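Local structure of acRAF (Thiomonas intermedia, 4LOW) at residues W9-G13 against K14-L18. The protein resembles pterin-4a-carbinolamine dehydratases but is identified as a RuBisCO assembly factor of the alpha-carboxysome. Residues are numbered along the deposited sequence; the frame is centred on the assembly and turned at random. Where two conformers were deposited one is given.
Sequences WREQG and KPPML
Gln12 and Met17 form the closing hydrogen-bonded pair of a beta hairpin at one margin of the antiparallel sheet, joining outermost strand 10-12 to strand 17-23. The Gln12 N to Met17 O bond is nearly straight, at 3.1 Å. The return bond, Met17 N to Gln12 O, is shorter, 2.9 Å, but more bent (143° at the hydrogen). Beyond this pair the chain turns through Gly13, Lys14, Pro15 and Pro16. In one of its two conformers the Met17 chain bends at its thioether (chi3 -75°), which carries CE back to lie 3.7 Å from Gly13 CA. On the sheet face of Glu11 and Leu18, the extended Glu11 chain runs alongside Pro16, with OE2 3.6 Å from Pro16 CB, while OE1 makes a salt bridge to Arg75 of helix 72-84. Before the strand, the Trp9 indole crosses the Leu18 side chain at about a right angle, CE3 standing 3.9 Å from Leu18 CB; its NE1 is hydrogen-bonded to Asp82 of the same helix. Along the outer strand, Arg10 NH1 donates to Gln12 OE1 (2.9 Å); OE1 lies in the guanidinium plane, whereas NH1 sits above the Gln12 carbonyl plane. Such an edge hairpin belongs to the helix-backed sheet of the pterin dehydratase-like fold.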
loop_
_atom_site.group_PDB
_atom_site.type_symbol
_atom_site.label_atom_id
_atom_site.label_comp_id
_atom_site.label_asym_id
_atom_site.label_seq_id
_atom_site.Cartn_x
_atom_site.Cartn_y
_atom_site.Cartn_z
ATOM N N TRP A 9 10.274 -2.807 15.331
ATOM C CA TRP A 9 10.289 -1.871 14.237
ATOM C C TRP A 9 11.738 -1.403 14.106
ATOM O O TRP A 9 12.440 -1.241 15.134
ATOM C CB TRP A 9 9.378 -0.697 14.536
ATOM C CG TRP A 9 7.929 -1.025 14.450
ATOM C CD1 TRP A 9 7.203 -1.799 15.314
ATOM C CD2 TRP A 9 7.033 -0.632 13.402
ATOM N NE1 TRP A 9 5.908 -1.913 14.863
ATOM C CE2 TRP A 9 5.778 -1.219 13.678
ATOM C CE3 TRP A 9 7.167 0.148 12.240
ATOM C CZ2 TRP A 9 4.669 -1.041 12.839
ATOM C CZ3 TRP A 9 6.072 0.320 11.412
ATOM C CH2 TRP A 9 4.840 -0.271 11.713
ATOM N N ARG A 10 12.189 -1.186 12.899
ATOM C CA ARG A 10 13.551 -0.772 12.606
ATOM C C ARG A 10 13.620 0.746 12.531
ATOM O O ARG A 10 12.831 1.370 11.824
ATOM C CB ARG A 10 13.965 -1.396 11.238
ATOM C CG ARG A 10 15.432 -1.338 10.970
ATOM C CD ARG A 10 15.724 -2.013 9.647
ATOM N NE ARG A 10 17.156 -2.181 9.542
ATOM C CZ ARG A 10 17.944 -1.442 8.775
ATOM N NH1 ARG A 10 17.425 -0.524 7.967
ATOM N NH2 ARG A 10 19.249 -1.647 8.771
ATOM N N GLU A 11 14.589 1.351 13.221
ATOM C CA GLU A 11 14.787 2.788 13.116
ATOM C C GLU A 11 15.809 3.000 11.998
ATOM O O GLU A 11 16.890 2.389 12.030
ATOM C CB GLU A 11 15.254 3.385 14.462
ATOM C CG GLU A 11 15.004 4.882 14.561
ATOM C CD GLU A 11 15.161 5.524 15.928
ATOM O OE1 GLU A 11 14.873 4.862 16.951
ATOM O OE2 GLU A 11 15.506 6.727 15.966
ATOM N N GLN A 12 15.447 3.775 10.967
ATOM C CA GLN A 12 16.280 3.985 9.780
ATOM C C GLN A 12 16.072 5.352 9.120
ATOM O O GLN A 12 15.025 5.959 9.291
ATOM C CB GLN A 12 15.993 2.863 8.762
ATOM C CG GLN A 12 14.570 2.876 8.172
ATOM C CD GLN A 12 14.349 1.691 7.291
ATOM O OE1 GLN A 12 14.748 0.576 7.616
ATOM N NE2 GLN A 12 13.587 1.877 6.224
ATOM N N GLY A 13 17.076 5.825 8.379
ATOM C CA GLY A 13 16.987 7.088 7.651
ATOM C C GLY A 13 17.473 8.320 8.381
ATOM O O GLY A 13 17.534 8.324 9.616
ATOM N N LYS A 14 17.828 9.379 7.591
ATOM C CA LYS A 14 18.349 10.689 8.029
ATOM C C LYS A 14 17.370 11.312 9.035
ATOM O O LYS A 14 17.632 11.094 10.223
ATOM C CB LYS A 14 18.712 11.596 6.837
ATOM C CG LYS A 14 20.100 12.231 6.951
ATOM C CD LYS A 14 20.293 13.397 5.980
ATOM C CE LYS A 14 20.894 13.002 4.646
ATOM N NZ LYS A 14 22.363 12.776 4.733
ATOM N N PRO A 15 16.212 11.959 8.689
ATOM C CA PRO A 15 15.240 12.262 9.756
ATOM C C PRO A 15 14.683 10.859 10.077
ATOM O O PRO A 15 14.285 10.141 9.147
ATOM C CB PRO A 15 14.204 13.182 9.085
ATOM C CG PRO A 15 14.665 13.354 7.654
ATOM C CD PRO A 15 15.639 12.256 7.358
ATOM N N PRO A 16 14.834 10.383 11.333
ATOM C CA PRO A 16 14.466 8.998 11.649
ATOM C C PRO A 16 13.065 8.577 11.272
ATOM O O PRO A 16 12.120 9.354 11.359
ATOM C CB PRO A 16 14.690 8.894 13.160
ATOM C CG PRO A 16 14.705 10.291 13.654
ATOM C CD PRO A 16 15.345 11.068 12.537
ATOM N N MET A 17 12.939 7.328 10.833
ATOM C CA MET A 17 11.658 6.718 10.512
ATOM C C MET A 17 11.618 5.401 11.234
ATOM O O MET A 17 12.669 4.904 11.661
ATOM C CB MET A 17 11.477 6.486 9.001
ATOM C CG MET A 17 11.345 7.772 8.207
ATOM S SD MET A 17 11.657 7.529 6.451
ATOM C CE MET A 17 13.466 7.356 6.446
ATOM N N LEU A 18 10.407 4.863 11.417
ATOM C CA LEU A 18 10.256 3.501 11.928
ATOM C C LEU A 18 9.773 2.662 10.736
ATOM O O LEU A 18 8.849 3.070 10.028
ATOM C CB LEU A 18 9.216 3.386 13.027
ATOM C CG LEU A 18 9.620 4.014 14.350
ATOM C CD1 LEU A 18 8.441 4.018 15.298
ATOM C CD2 LEU A 18 10.865 3.295 14.961
#